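Local coordinates for protein putative alcohol dehydrogenase (Sinorhizobium meliloti, PDB 4J6F) that probably acts as a zinc-binding, NAD(P)-dependent alcohol dehydrogenase of the medium-chain dehydrogenase/reductase family, at residues Trp97-Gly111 with Asp150-Ala163. Numbering follows the deposited sequence.
Sequences WRRHGNTLTFPRIQG and DIDYMGHGRDGGYA
Asp159 OD1 takes two donors from opposite faces of its carboxylate plane: Arg108 NH2 in a 3.0 Å salt bridge and the backbone Ile109 N at 2.8 Å. The contact joins a loop of the GroES-like domain of a medium-chain dehydrogenase to the segment around strand 152-153, beside helix 75-82. Arg108 bends at chi2 and chi3 (77° and 64°), which folds its guanidinium back so that NE donates to His156 O at 2.8 Å. At the other end the extended Arg98 clasps Ile151 O side-on through NE (3.0 Å) and NH1, and NH1 also donates to Asp150 O. Asp152 stacks its carboxylate over the Arg98 guanidinium, planes 10° apart, a contact of charges alone. Its OD2 accepts from Thr103 OG1 on the syn lone pair, while OD1 receives His156 ND1, fixing the imidazole's rotation. Trp97 NE1 sits over the centre of that imidazole, 3.3 Å above its plane, and the indole lies near parallel to Tyr153 but slid aside; Val80 touches both. The backbones join through Gly160 N to Ile109 O, Tyr162 N to Gln110 O and Gly161 N to Gly111 O. There Gly111 CA makes a CH-pi contact over the Tyr162 ring face, 3.6 Å from its centroid.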
loop_
_atom_site.group_PDB
_atom_site.type_symbol
_atom_site.label_atom_id
_atom_site.label_comp_id
_atom_site.label_asym_id
_atom_site.label_seq_id
_atom_site.Cartn_x
_atom_site.Cartn_y
_atom_site.Cartn_z
ATOM N N TRP A 97 1.074 -15.192 15.154
ATOM C CA TRP A 97 0.886 -14.448 13.931
ATOM C C TRP A 97 -0.253 -15.052 13.132
ATOM O O TRP A 97 -0.932 -14.348 12.365
ATOM C CB TRP A 97 2.175 -14.426 13.120
ATOM C CG TRP A 97 2.556 -15.749 12.606
ATOM C CD1 TRP A 97 3.310 -16.670 13.239
ATOM C CD2 TRP A 97 2.190 -16.314 11.341
ATOM N NE1 TRP A 97 3.447 -17.784 12.448
ATOM C CE2 TRP A 97 2.766 -17.589 11.276
ATOM C CE3 TRP A 97 1.427 -15.861 10.257
ATOM C CZ2 TRP A 97 2.617 -18.423 10.170
ATOM C CZ3 TRP A 97 1.275 -16.692 9.160
ATOM C CH2 TRP A 97 1.874 -17.957 9.124
ATOM N N ARG A 98 -0.473 -16.352 13.314
ATOM C CA ARG A 98 -1.514 -17.005 12.552
ATOM C C ARG A 98 -2.855 -16.746 13.205
ATOM O O ARG A 98 -3.456 -17.652 13.783
ATOM C CB ARG A 98 -1.234 -18.488 12.366
ATOM C CG ARG A 98 -1.682 -18.968 11.004
ATOM C CD ARG A 98 -0.971 -20.245 10.624
ATOM N NE ARG A 98 -1.202 -20.595 9.226
ATOM C CZ ARG A 98 -2.242 -21.296 8.777
ATOM N NH1 ARG A 98 -2.348 -21.549 7.476
ATOM N NH2 ARG A 98 -3.172 -21.743 9.617
ATOM N N ARG A 99 -3.318 -15.502 13.094
ATOM C CA ARG A 99 -4.517 -15.044 13.797
ATOM C C ARG A 99 -5.779 -15.861 13.493
ATOM O O ARG A 99 -6.640 -15.982 14.350
ATOM C CB ARG A 99 -4.785 -13.566 13.519
ATOM C CG ARG A 99 -3.748 -12.601 14.073
ATOM C CD ARG A 99 -3.864 -11.238 13.396
ATOM N NE ARG A 99 -3.204 -10.139 14.110
ATOM C CZ ARG A 99 -3.271 -8.856 13.738
ATOM N NH1 ARG A 99 -3.955 -8.493 12.641
ATOM N NH2 ARG A 99 -2.640 -7.926 14.452
ATOM N N HIS A 100 -5.889 -16.427 12.292
ATOM C CA HIS A 100 -7.157 -17.044 11.891
ATOM C C HIS A 100 -7.120 -18.555 11.653
ATOM O O HIS A 100 -8.104 -19.144 11.213
ATOM C CB HIS A 100 -7.762 -16.291 10.701
ATOM C CG HIS A 100 -8.081 -14.862 11.012
ATOM N ND1 HIS A 100 -9.210 -14.488 11.710
ATOM C CD2 HIS A 100 -7.396 -13.721 10.762
ATOM C CE1 HIS A 100 -9.213 -13.176 11.865
ATOM N NE2 HIS A 100 -8.123 -12.688 11.299
ATOM N N GLY A 101 -5.996 -19.182 11.976
ATOM C CA GLY A 101 -5.886 -20.635 11.936
ATOM C C GLY A 101 -4.775 -21.007 12.883
ATOM O O GLY A 101 -3.626 -21.196 12.463
ATOM N N ASN A 102 -5.099 -21.071 14.171
ATOM C CA ASN A 102 -4.072 -21.338 15.170
ATOM C C ASN A 102 -3.588 -22.793 15.158
ATOM O O ASN A 102 -4.205 -23.668 15.764
ATOM C CB ASN A 102 -4.503 -20.899 16.569
ATOM C CG ASN A 102 -3.372 -20.996 17.573
ATOM O OD1 ASN A 102 -2.211 -21.185 17.195
ATOM N ND2 ASN A 102 -3.698 -20.868 18.854
ATOM N N THR A 103 -2.470 -23.012 14.462
ATOM C CA THR A 103 -1.831 -24.319 14.328
ATOM C C THR A 103 -0.672 -24.494 15.325
ATOM O O THR A 103 0.006 -25.530 15.351
ATOM C CB THR A 103 -1.287 -24.518 12.900
ATOM O OG1 THR A 103 -0.432 -23.421 12.571
ATOM C CG2 THR A 103 -2.415 -24.622 11.884
ATOM N N LEU A 104 -0.434 -23.468 16.130
ATOM C CA LEU A 104 0.505 -23.580 17.233
ATOM C C LEU A 104 -0.073 -24.452 18.360
ATOM O O LEU A 104 -1.132 -24.153 18.908
ATOM C CB LEU A 104 0.876 -22.192 17.756
ATOM C CG LEU A 104 1.943 -22.163 18.856
ATOM C CD1 LEU A 104 3.230 -22.844 18.409
ATOM C CD2 LEU A 104 2.234 -20.742 19.310
ATOM N N THR A 105 0.620 -25.541 18.678
ATOM C CA THR A 105 0.267 -26.373 19.831
ATOM C C THR A 105 1.486 -26.593 20.753
ATOM O O THR A 105 2.618 -26.729 20.284
ATOM C CB THR A 105 -0.325 -27.740 19.405
ATOM O OG1 THR A 105 0.672 -28.504 18.718
ATOM C CG2 THR A 105 -1.534 -27.571 18.503
ATOM N N PHE A 106 1.254 -26.636 22.063
ATOM C CA PHE A 106 2.349 -26.770 23.023
ATOM C C PHE A 106 2.493 -28.185 23.532
ATOM O O PHE A 106 1.496 -28.840 23.777
ATOM C CB PHE A 106 2.179 -25.786 24.172
ATOM C CG PHE A 106 2.082 -24.359 23.715
ATOM C CD1 PHE A 106 3.187 -23.717 23.157
ATOM C CD2 PHE A 106 0.879 -23.663 23.814
ATOM C CE1 PHE A 106 3.100 -22.398 22.724
ATOM C CE2 PHE A 106 0.785 -22.344 23.380
ATOM C CZ PHE A 106 1.900 -21.708 22.837
ATOM N N PRO A 107 3.741 -28.672 23.683
ATOM C CA PRO A 107 5.017 -27.992 23.419
ATOM C C PRO A 107 5.357 -27.917 21.934
ATOM O O PRO A 107 4.915 -28.757 21.169
ATOM C CB PRO A 107 6.034 -28.876 24.143
ATOM C CG PRO A 107 5.441 -30.230 24.065
ATOM C CD PRO A 107 3.953 -30.049 24.165
ATOM N N ARG A 108 6.138 -26.917 21.546
ATOM C CA ARG A 108 6.549 -26.748 20.150
ATOM C C ARG A 108 8.044 -26.528 20.074
ATOM O O ARG A 108 8.590 -25.714 20.806
ATOM C CB ARG A 108 5.806 -25.565 19.495
ATOM C CG ARG A 108 6.473 -24.972 18.253
ATOM C CD ARG A 108 6.280 -25.803 16.981
ATOM N NE ARG A 108 4.876 -25.873 16.589
ATOM C CZ ARG A 108 4.112 -26.958 16.700
ATOM N NH1 ARG A 108 2.838 -26.913 16.328
ATOM N NH2 ARG A 108 4.625 -28.088 17.166
ATOM N N ILE A 109 8.705 -27.267 19.200
ATOM C CA ILE A 109 10.084 -26.965 18.890
ATOM C C ILE A 109 10.083 -25.870 17.827
ATOM O O ILE A 109 9.576 -26.073 16.718
ATOM C CB ILE A 109 10.833 -28.200 18.341
ATOM C CG1 ILE A 109 10.849 -29.315 19.385
ATOM C CG2 ILE A 109 12.253 -27.813 17.911
ATOM C CD1 ILE A 109 11.094 -30.696 18.824
ATOM N N GLN A 110 10.651 -24.719 18.162
ATOM C CA GLN A 110 10.782 -23.621 17.195
ATOM C C GLN A 110 12.045 -23.798 16.304
ATOM O O GLN A 110 12.723 -24.839 16.352
ATOM C CB GLN A 110 10.797 -22.269 17.928
ATOM C CG GLN A 110 9.680 -22.092 18.947
ATOM C CD GLN A 110 9.628 -20.699 19.528
ATOM O OE1 GLN A 110 10.034 -20.486 20.670
ATOM N NE2 GLN A 110 9.128 -19.730 18.745
ATOM N N GLY A 111 12.361 -22.784 15.498
ATOM C CA GLY A 111 13.557 -22.814 14.667
ATOM C C GLY A 111 13.167 -22.973 13.221
ATOM O O GLY A 111 12.561 -23.977 12.846
ATOM N N ASP A 150 -2.579 -18.730 2.695
ATOM C CA ASP A 150 -2.787 -19.768 3.717
ATOM C C ASP A 150 -1.486 -20.287 4.313
ATOM O O ASP A 150 -1.489 -21.317 4.982
ATOM C CB ASP A 150 -3.582 -20.954 3.154
ATOM C CG ASP A 150 -4.989 -20.570 2.698
ATOM O OD1 ASP A 150 -5.633 -19.717 3.349
ATOM O OD2 ASP A 150 -5.460 -21.137 1.682
ATOM N N ILE A 151 -0.387 -19.575 4.079
ATOM C CA ILE A 151 0.925 -20.029 4.512
ATOM C C ILE A 151 1.017 -20.275 6.014
ATOM O O ILE A 151 0.278 -19.680 6.806
ATOM C CB ILE A 151 2.040 -19.043 4.144
ATOM C CG1 ILE A 151 1.679 -17.636 4.620
ATOM C CG2 ILE A 151 2.327 -19.096 2.653
ATOM C CD1 ILE A 151 2.822 -16.653 4.543
ATOM N N ASP A 152 1.935 -21.173 6.371
ATOM C CA ASP A 152 2.340 -21.443 7.735
ATOM C C ASP A 152 3.851 -21.699 7.660
ATOM O O ASP A 152 4.447 -21.571 6.574
ATOM C CB ASP A 152 1.589 -22.671 8.238
ATOM C CG ASP A 152 1.446 -22.706 9.756
ATOM O OD1 ASP A 152 2.226 -22.020 10.467
ATOM O OD2 ASP A 152 0.549 -23.448 10.227
ATOM N N TYR A 153 4.488 -22.037 8.782
ATOM C CA TYR A 153 5.910 -22.428 8.734
ATOM C C TYR A 153 6.342 -23.409 9.793
ATOM O O TYR A 153 5.744 -23.500 10.864
ATOM C CB TYR A 153 6.845 -21.214 8.760
ATOM C CG TYR A 153 6.937 -20.479 10.075
ATOM C CD1 TYR A 153 7.778 -20.920 11.092
ATOM C CD2 TYR A 153 6.200 -19.315 10.301
ATOM C CE1 TYR A 153 7.872 -20.230 12.304
ATOM C CE2 TYR A 153 6.284 -18.623 11.508
ATOM C CZ TYR A 153 7.123 -19.076 12.504
ATOM O OH TYR A 153 7.222 -18.381 13.688
HETATM N N MSE A 154 7.412 -24.126 9.480
HETATM C CA MSE A 154 8.037 -25.068 10.404
HETATM C C MSE A 154 8.670 -24.313 11.529
HETATM O O MSE A 154 9.458 -23.399 11.309
HETATM C CB MSE A 154 9.061 -25.877 9.628
HETATM C CG MSE A 154 8.401 -26.174 8.298
HETATM SE SE MSE A 154 8.852 -27.964 7.660
HETATM C CE MSE A 154 8.805 -27.555 5.739
ATOM N N GLY A 155 8.335 -24.714 12.747
ATOM C CA GLY A 155 8.687 -23.970 13.936
ATOM C C GLY A 155 7.458 -23.249 14.481
ATOM O O GLY A 155 7.473 -22.754 15.614
ATOM N N HIS A 156 6.404 -23.162 13.676
ATOM C CA HIS A 156 5.119 -22.675 14.160
ATOM C C HIS A 156 3.983 -23.690 14.036
ATOM O O HIS A 156 3.405 -24.091 15.027
ATOM C CB HIS A 156 4.725 -21.364 13.483
ATOM C CG HIS A 156 3.398 -20.837 13.928
ATOM N ND1 HIS A 156 2.226 -21.131 13.273
ATOM C CD2 HIS A 156 3.055 -20.057 14.976
ATOM C CE1 HIS A 156 1.219 -20.549 13.891
ATOM N NE2 HIS A 156 1.696 -19.892 14.928
ATOM N N GLY A 157 3.680 -24.125 12.822
ATOM C CA GLY A 157 2.607 -25.104 12.618
ATOM C C GLY A 157 2.997 -26.556 12.839
ATOM O O GLY A 157 2.151 -27.443 12.797
ATOM N N ARG A 158 4.276 -26.783 13.120
ATOM C CA ARG A 158 4.913 -28.092 13.045
ATOM C C ARG A 158 6.300 -27.895 13.666
ATOM O O ARG A 158 6.845 -26.790 13.622
ATOM C CB ARG A 158 5.046 -28.421 11.566
ATOM C CG ARG A 158 5.345 -29.836 11.181
ATOM C CD ARG A 158 5.917 -29.792 9.772
ATOM N NE ARG A 158 5.518 -30.915 8.915
ATOM C CZ ARG A 158 5.995 -32.157 9.007
ATOM N NH1 ARG A 158 5.572 -33.071 8.162
ATOM N NH2 ARG A 158 6.888 -32.505 9.932
ATOM N N ASP A 159 6.881 -28.940 14.248
ATOM C CA ASP A 159 8.168 -28.794 14.934
ATOM C C ASP A 159 9.330 -28.390 14.024
ATOM O O ASP A 159 9.429 -28.872 12.913
ATOM C CB ASP A 159 8.495 -30.058 15.703
ATOM C CG ASP A 159 7.713 -30.165 17.003
ATOM O OD1 ASP A 159 7.382 -29.116 17.616
ATOM O OD2 ASP A 159 7.436 -31.309 17.419
ATOM N N GLY A 160 10.202 -27.503 14.514
ATOM C CA GLY A 160 11.324 -26.944 13.733
ATOM C C GLY A 160 12.703 -27.426 14.145
ATOM O O GLY A 160 12.857 -28.549 14.604
ATOM N N GLY A 161 13.713 -26.579 13.995
ATOM C CA GLY A 161 15.104 -27.020 14.133
ATOM C C GLY A 161 15.843 -26.878 15.461
ATOM O O GLY A 161 17.033 -27.194 15.540
ATOM N N TYR A 162 15.178 -26.415 16.506
ATOM C CA TYR A 162 15.837 -26.371 17.801
ATOM C C TYR A 162 15.712 -27.714 18.500
ATOM O O TYR A 162 15.180 -27.821 19.590
ATOM C CB TYR A 162 15.254 -25.263 18.660
ATOM C CG TYR A 162 15.501 -23.893 18.101
ATOM C CD1 TYR A 162 16.649 -23.617 17.394
ATOM C CD2 TYR A 162 14.585 -22.878 18.278
ATOM C CE1 TYR A 162 16.877 -22.368 16.874
ATOM C CE2 TYR A 162 14.806 -21.628 17.760
ATOM C CZ TYR A 162 15.955 -21.382 17.062
ATOM O OH TYR A 162 16.184 -20.140 16.559
ATOM N N ALA A 163 16.263 -28.724 17.849
ATOM C CA ALA A 163 16.235 -30.117 18.269
ATOM C C ALA A 163 17.361 -30.838 17.522
ATOM O O ALA A 163 17.989 -30.235 16.628
ATOM C CB ALA A 163 14.896 -30.726 17.922
HETATM O O HOH W 1 8.218 -19.962 16.034
#